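Local coordinates for protein endopolygalacturonase (Chondrostereum purpureum, PDB 1KCD) that probably hydrolyses internal alpha-1,4 linkages between the galacturonic acid residues of polygalacturonate, the pectin backbone of plant cell walls, at residues 118-123 with 151-156; 196-201 with 226-231. All blocks are in the same frame, centred on the assembly; numbering follows the deposited sequence.

Contact 1. Residues 118-123 with 151-156; sequences PAQAIS and NTDGFD. With GTK (beta-D-galactofuranuronic acid), chain B; GTR (beta-D-galactopyranuronic acid), chain C.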
loop_
_atom_site.group_PDB
_atom_site.type_symbol
_atom_site.label_atom_id
_atom_site.label_comp_id
_atom_site.label_asym_id
_atom_site.label_seq_id
_atom_site.Cartn_x
_atom_site.Cartn_y
_atom_site.Cartn_z
ATOM N N PRO A 118 8.864 3.908 11.001
ATOM C CA PRO A 118 8.547 5.252 11.519
ATOM C C PRO A 118 7.260 5.805 10.927
ATOM O O PRO A 118 6.500 6.425 11.702
ATOM C CB PRO A 118 9.788 6.073 11.152
ATOM C CG PRO A 118 10.933 5.035 11.164
ATOM C CD PRO A 118 10.291 3.809 10.539
ATOM N N ALA A 119 7.076 5.632 9.633
ATOM C CA ALA A 119 5.810 6.051 8.988
ATOM C C ALA A 119 5.622 5.130 7.803
ATOM O O ALA A 119 5.490 3.912 8.046
ATOM C CB ALA A 119 5.829 7.523 8.677
ATOM N N GLN A 120 5.590 5.578 6.571
ATOM C CA GLN A 120 5.235 4.689 5.464
ATOM C C GLN A 120 6.281 3.577 5.372
ATOM O O GLN A 120 7.504 3.843 5.445
ATOM C CB GLN A 120 5.219 5.458 4.164
ATOM C CG GLN A 120 4.061 6.489 4.135
ATOM C CD GLN A 120 4.514 7.847 4.628
ATOM O OE1 GLN A 120 5.405 8.025 5.425
ATOM N NE2 GLN A 120 3.821 8.903 4.180
ATOM N N ALA A 121 5.832 2.336 5.224
ATOM C CA ALA A 121 6.717 1.182 5.409
ATOM C C ALA A 121 7.485 0.822 4.152
ATOM O O ALA A 121 8.726 0.965 4.106
ATOM C CB ALA A 121 5.936 -0.007 5.959
ATOM N N ILE A 122 6.791 0.394 3.102
ATOM C CA ILE A 122 7.488 -0.054 1.880
ATOM C C ILE A 122 7.041 0.737 0.661
ATOM O O ILE A 122 5.843 0.713 0.315
ATOM C CB ILE A 122 7.226 -1.560 1.665
ATOM C CG1 ILE A 122 7.644 -2.373 2.898
ATOM C CG2 ILE A 122 7.937 -2.058 0.400
ATOM C CD1 ILE A 122 7.350 -3.857 2.752
ATOM N N SER A 123 7.997 1.427 0.040
ATOM C CA SER A 123 7.748 2.106 -1.241
ATOM C C SER A 123 8.198 1.186 -2.364
ATOM O O SER A 123 9.325 0.712 -2.326
ATOM C CB SER A 123 8.531 3.414 -1.221
ATOM O OG SER A 123 8.428 4.060 -2.470
ATOM N N ASN A 151 0.235 7.398 9.437
ATOM C CA ASN A 151 0.842 7.377 8.095
ATOM C C ASN A 151 1.773 6.192 7.892
ATOM O O ASN A 151 2.756 6.278 7.149
ATOM C CB ASN A 151 1.587 8.691 7.734
ATOM C CG ASN A 151 0.638 9.867 7.737
ATOM O OD1 ASN A 151 0.837 10.820 8.498
ATOM N ND2 ASN A 151 -0.342 9.853 6.855
ATOM N N THR A 152 1.380 5.074 8.531
ATOM C CA THR A 152 2.173 3.843 8.488
ATOM C C THR A 152 1.731 2.923 7.358
ATOM O O THR A 152 1.514 1.723 7.531
ATOM C CB THR A 152 2.099 3.125 9.856
ATOM O OG1 THR A 152 0.738 3.188 10.302
ATOM C CG2 THR A 152 2.994 3.817 10.887
ATOM N N ASP A 153 1.634 3.487 6.150
ATOM C CA ASP A 153 1.193 2.721 5.003
ATOM C C ASP A 153 1.981 1.432 4.850
ATOM O O ASP A 153 3.201 1.402 4.998
ATOM C CB ASP A 153 1.416 3.499 3.686
ATOM C CG ASP A 153 0.709 4.845 3.561
ATOM O OD1 ASP A 153 0.540 5.491 4.607
ATOM O OD2 ASP A 153 0.388 5.262 2.431
ATOM N N GLY A 154 1.282 0.345 4.479
ATOM C CA GLY A 154 2.009 -0.922 4.272
ATOM C C GLY A 154 2.837 -0.843 3.005
ATOM O O GLY A 154 4.080 -0.995 3.039
ATOM N N PHE A 155 2.189 -0.617 1.872
ATOM C CA PHE A 155 2.834 -0.557 0.579
ATOM C C PHE A 155 2.344 0.688 -0.156
ATOM O O PHE A 155 1.133 0.817 -0.346
ATOM C CB PHE A 155 2.467 -1.772 -0.285
ATOM C CG PHE A 155 2.754 -3.100 0.383
ATOM C CD1 PHE A 155 4.043 -3.669 0.174
ATOM C CD2 PHE A 155 1.829 -3.733 1.179
ATOM C CE1 PHE A 155 4.317 -4.907 0.776
ATOM C CE2 PHE A 155 2.140 -4.929 1.779
ATOM C CZ PHE A 155 3.389 -5.522 1.615
ATOM N N ASP A 156 3.276 1.525 -0.578
ATOM C CA ASP A 156 2.941 2.664 -1.466
ATOM C C ASP A 156 3.514 2.339 -2.822
ATOM O O ASP A 156 4.741 2.171 -2.925
ATOM C CB ASP A 156 3.515 3.963 -0.922
ATOM C CG ASP A 156 2.819 4.360 0.383
ATOM O OD1 ASP A 156 1.562 4.222 0.448
ATOM O OD2 ASP A 156 3.542 4.845 1.278
HETATM C C1 GTK B . 0.840 8.298 2.336
HETATM O O1 GTK B . 1.942 8.800 1.592
HETATM C C2 GTK B . 0.662 8.956 3.676
HETATM O O2 GTK B . -0.174 8.102 4.492
HETATM C C3 GTK B . -0.215 10.177 3.317
HETATM O O3 GTK B . 0.647 11.300 3.203
HETATM C C4 GTK B . -0.768 9.862 1.921
HETATM O O4 GTK B . -0.299 8.576 1.543
HETATM C C5 GTK B . -2.274 10.037 1.750
HETATM O O5 GTK B . -2.867 8.888 2.336
HETATM C C6 GTK B . -2.839 10.187 0.370
HETATM O O6B GTK B . -2.444 11.284 -0.277
HETATM O O6A GTK B . -3.577 9.379 -0.165
HETATM C C1 GTR C . -5.508 10.610 7.635
HETATM C C2 GTR C . -4.011 10.992 7.501
HETATM C C3 GTR C . -3.818 11.551 6.197
HETATM C C4 GTR C . -4.144 10.523 5.023
HETATM C C5 GTR C . -5.586 10.063 5.333
HETATM C C6 GTR C . -5.990 8.957 4.370
HETATM O O1 GTR C . -5.712 9.969 8.877
HETATM O O2 GTR C . -3.727 12.000 8.521
HETATM O O3 GTR C . -2.397 11.907 5.998
HETATM O O4 GTR C . -3.217 9.393 5.067
HETATM O O5 GTR C . -5.696 9.558 6.675
HETATM O O6A GTR C . -6.149 7.774 4.741
HETATM O O6B GTR C . -6.154 9.288 3.185
HETATM O O HOH W 1 1.361 8.519 2.151
#
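Gln120 lies across the carboxylate of Asp156, with its CG 3.3 Å from Asp156 OD2 and the amide and carboxylate planes 75° apart, so the aspartate meets the aliphatic part of the glutamine and not its polar end. The glutamine chain bends at chi2 (93°), which swings the amide out toward the bound galactofuranuronate GTK; there Gln120 NE2 donates to GTK O1 at 3.2 Å. Asparagine suits position 151 because one amide can serve two sugars. Asn151 ND2 donates to GTK O2 at 2.9 Å. Asn151 ND2 also donates to GTR O3, on the galactopyranuronate, at 3.0 Å, while OD1 accepts from the backbone N of Thr90, which fixes the amide's rotation. Asp153 stands beside them, its OD1 2.7 Å from GTK O2 and also close to the acid group of Asp173.

Backbone bonds hold these side chains in place. Ala121 N donates to Asp153 O at 2.8 Å, in the carbonyl plane, and the small methyl of Ala121 lets that carbonyl come close. Ile122 N then binds Gly154 O, and Asp156 N returns a nearly straight bond to Ile122 O, which starts a parallel strand pairing. On the face away from the sugars, Ile122 CD1 packs alongside Phe155 CE1 at 3.8 Å, two apolar groups suited to the interior of a right-handed parallel beta-helix. Ile136 and Val138 of strand 130-139 pack on Ile122, and Val169 of strand 162-170 on Phe155, while strands 101-104 and 176-179 flank the two paired strands in the same parallel sheet.

Contact 2. Residues 196-201 with 226-231; sequences GISIGS and RIKAQR. With GTK (beta-D-galactofuranuronic acid), chain B; GTR (beta-D-galactopyranuronic acid), chain C.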
loop_
_atom_site.group_PDB
_atom_site.type_symbol
_atom_site.label_atom_id
_atom_site.label_comp_id
_atom_site.label_asym_id
_atom_site.label_seq_id
_atom_site.Cartn_x
_atom_site.Cartn_y
_atom_site.Cartn_z
ATOM N N GLY A 196 -7.538 0.753 4.981
ATOM C CA GLY A 196 -8.126 -0.072 3.907
ATOM C C GLY A 196 -7.252 -0.127 2.663
ATOM O O GLY A 196 -6.059 0.196 2.664
ATOM N N ILE A 197 -7.845 -0.584 1.565
ATOM C CA ILE A 197 -7.121 -0.836 0.311
ATOM C C ILE A 197 -7.436 0.297 -0.633
ATOM O O ILE A 197 -8.584 0.479 -1.029
ATOM C CB ILE A 197 -7.549 -2.169 -0.292
ATOM C CG1 ILE A 197 -7.182 -3.381 0.625
ATOM C CG2 ILE A 197 -6.949 -2.390 -1.681
ATOM C CD1 ILE A 197 -7.791 -4.701 0.137
ATOM N N SER A 198 -6.403 1.081 -0.976
ATOM C CA SER A 198 -6.644 2.349 -1.673
ATOM C C SER A 198 -5.917 2.393 -3.036
ATOM O O SER A 198 -4.782 1.938 -3.203
ATOM C CB SER A 198 -6.137 3.517 -0.818
ATOM O OG SER A 198 -6.986 3.678 0.303
ATOM N N ILE A 199 -6.615 3.088 -3.943
ATOM C CA ILE A 199 -5.974 3.668 -5.122
ATOM C C ILE A 199 -5.946 5.156 -4.862
ATOM O O ILE A 199 -7.009 5.745 -4.593
ATOM C CB ILE A 199 -6.728 3.317 -6.408
ATOM C CG1 ILE A 199 -6.617 1.814 -6.703
ATOM C CG2 ILE A 199 -6.244 4.182 -7.568
ATOM C CD1 ILE A 199 -7.601 1.392 -7.792
ATOM N N GLY A 200 -4.765 5.737 -4.898
ATOM C CA GLY A 200 -4.579 7.172 -4.671
ATOM C C GLY A 200 -4.045 7.474 -3.287
ATOM O O GLY A 200 -3.707 6.541 -2.550
ATOM N N SER A 201 -4.003 8.755 -2.920
ATOM C CA SER A 201 -4.684 9.795 -3.688
ATOM C C SER A 201 -3.990 10.053 -5.016
ATOM O O SER A 201 -2.762 10.109 -5.144
ATOM C CB SER A 201 -4.744 11.102 -2.868
ATOM O OG SER A 201 -3.462 11.701 -2.756
ATOM N N ARG A 226 -11.034 2.173 -1.197
ATOM C CA ARG A 226 -11.193 3.524 -1.696
ATOM C C ARG A 226 -10.478 3.744 -3.026
ATOM O O ARG A 226 -9.403 3.209 -3.270
ATOM C CB ARG A 226 -10.544 4.519 -0.717
ATOM C CG ARG A 226 -11.306 4.910 0.536
ATOM C CD ARG A 226 -10.632 6.219 1.058
ATOM N NE ARG A 226 -9.358 5.759 1.680
ATOM C CZ ARG A 226 -8.599 6.558 2.406
ATOM N NH1 ARG A 226 -8.905 7.862 2.575
ATOM N NH2 ARG A 226 -7.463 6.124 2.966
ATOM N N ILE A 227 -11.116 4.618 -3.833
ATOM C CA ILE A 227 -10.400 5.247 -4.928
ATOM C C ILE A 227 -10.503 6.729 -4.677
ATOM O O ILE A 227 -11.618 7.262 -4.686
ATOM C CB ILE A 227 -10.953 4.885 -6.317
ATOM C CG1 ILE A 227 -11.057 3.349 -6.422
ATOM C CG2 ILE A 227 -10.104 5.523 -7.431
ATOM C CD1 ILE A 227 -11.640 2.933 -7.795
ATOM N N LYS A 228 -9.386 7.360 -4.377
ATOM C CA LYS A 228 -9.362 8.769 -3.988
ATOM C C LYS A 228 -8.535 9.554 -4.965
ATOM O O LYS A 228 -7.409 9.181 -5.263
ATOM C CB LYS A 228 -8.752 8.923 -2.569
ATOM C CG LYS A 228 -7.675 7.926 -2.115
ATOM C CD LYS A 228 -7.087 8.311 -0.743
ATOM C CE LYS A 228 -6.169 7.172 -0.220
ATOM N NZ LYS A 228 -5.362 7.614 0.896
ATOM N N ALA A 229 -9.099 10.648 -5.453
ATOM C CA ALA A 229 -8.360 11.551 -6.299
ATOM C C ALA A 229 -8.415 12.936 -5.703
ATOM O O ALA A 229 -9.462 13.399 -5.238
ATOM C CB ALA A 229 -8.910 11.610 -7.732
ATOM N N GLN A 230 -7.232 13.589 -5.707
ATOM C CA GLN A 230 -7.199 14.966 -5.237
ATOM C C GLN A 230 -8.152 15.829 -6.055
ATOM O O GLN A 230 -8.153 15.774 -7.294
ATOM C CB GLN A 230 -5.751 15.500 -5.397
ATOM C CG GLN A 230 -4.806 14.748 -4.451
ATOM C CD GLN A 230 -3.332 14.980 -4.653
ATOM O OE1 GLN A 230 -2.930 16.030 -5.173
ATOM N NE2 GLN A 230 -2.500 14.049 -4.189
ATOM N N ARG A 231 -8.961 16.636 -5.352
ATOM C CA ARG A 231 -9.916 17.510 -6.062
ATOM C C ARG A 231 -9.224 18.319 -7.106
ATOM O O ARG A 231 -9.820 18.590 -8.148
ATOM C CB ARG A 231 -10.527 18.438 -5.014
ATOM C CG ARG A 231 -11.532 19.409 -5.621
ATOM C CD ARG A 231 -12.060 20.344 -4.555
ATOM N NE ARG A 231 -13.031 19.718 -3.665
ATOM C CZ ARG A 231 -12.838 19.490 -2.370
ATOM N NH1 ARG A 231 -11.689 19.776 -1.758
ATOM N NH2 ARG A 231 -13.813 18.934 -1.613
HETATM C C1 GTK B . 0.840 8.298 2.336
HETATM O O1 GTK B . 1.942 8.800 1.592
HETATM C C2 GTK B . 0.662 8.956 3.676
HETATM O O2 GTK B . -0.174 8.102 4.492
HETATM C C3 GTK B . -0.215 10.177 3.317
HETATM O O3 GTK B . 0.647 11.300 3.203
HETATM C C4 GTK B . -0.768 9.862 1.921
HETATM O O4 GTK B . -0.299 8.576 1.543
HETATM C C5 GTK B . -2.274 10.037 1.750
HETATM O O5 GTK B . -2.867 8.888 2.336
HETATM C C6 GTK B . -2.839 10.187 0.370
HETATM O O6B GTK B . -2.444 11.284 -0.277
HETATM O O6A GTK B . -3.577 9.379 -0.165
HETATM C C1 GTR C . -5.508 10.610 7.635
HETATM C C2 GTR C . -4.011 10.992 7.501
HETATM C C3 GTR C . -3.818 11.551 6.197
HETATM C C4 GTR C . -4.144 10.523 5.023
HETATM C C5 GTR C . -5.586 10.063 5.333
HETATM C C6 GTR C . -5.990 8.957 4.370
HETATM O O1 GTR C . -5.712 9.969 8.877
HETATM O O2 GTR C . -3.727 12.000 8.521
HETATM O O3 GTR C . -2.397 11.907 5.998
HETATM O O4 GTR C . -3.217 9.393 5.067
HETATM O O5 GTR C . -5.696 9.558 6.675
HETATM O O6A GTR C . -6.149 7.774 4.741
HETATM O O6B GTR C . -6.154 9.288 3.185
HETATM O O HOH W 2 -9.008 0.531 -3.820
HETATM O O HOH W 3 -9.101 2.790 1.626
HETATM O O HOH W 4 -3.265 9.405 -0.328
#
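Ser198 and Arg226 project side by side from the same face of adjacent parallel strands of the beta-helix, on the side that receives the sugars. Arg226 NE reaches Ser198 OG by a weak bond of 3.4 Å, and a water bridges the same two groups; the firmer hold on the serine is Asp174. Lys228 CE lies 3.5 Å above the centre of the guanidinium, so the lysine's aliphatic end covers one face of the arginine; both cations reach the GTR carboxylate. Bent at chi3 (-76°), the arginine presents NH1 and NH2 to that group, NH2 meeting O6A at 2.8 Å. The extended lysine carries NZ between GTR O6B and GTK O6A, and Asp174 forms salt bridges with both residues.

On the reverse face Ile199 and Ile227 lie side by side, CG2 to CG2 at 4.1 Å, both apolar and turned inward toward Val238. Gly200 suits its place because a side chain would collide with Lys228 O and, at its backbone angles, with the carbonyl before it. The cis peptide after it leads into Ser201, whose N and OG donate to the GTK carboxylate. A serine hydroxyl can give and accept at once: Gln230 NE2 donates to Ser201 OG at 2.9 Å, almost straight (172°) and with the oxygen in the plane of the amide.

How the contacts relate
Contacts 1 and 2 belong to the same parallel sheet, with strand 176-179 running between strands 155-158 and 197-202. Their centres are 15 Å apart and their nearest atoms about 6 Å, so they do not touch; the bound sugars bridge the gap. Each sugar is gripped from two directions: contact 1 supplies amide donors to ring hydroxyls, whereas contact 2 supplies cationic and serine donors to carboxylates. Asn151 ND2 and Lys228 NZ, both bonded to both sugars, stand 8.1 Å apart. Asp174, just ahead of the intervening strand, joins the two sides by a backbone bond to Gly154 and salt bridges to Arg226 and Lys228, while Asp173 binds GTR. His195, the predicted active-site residue, lies beside Arg226 and binds GTR.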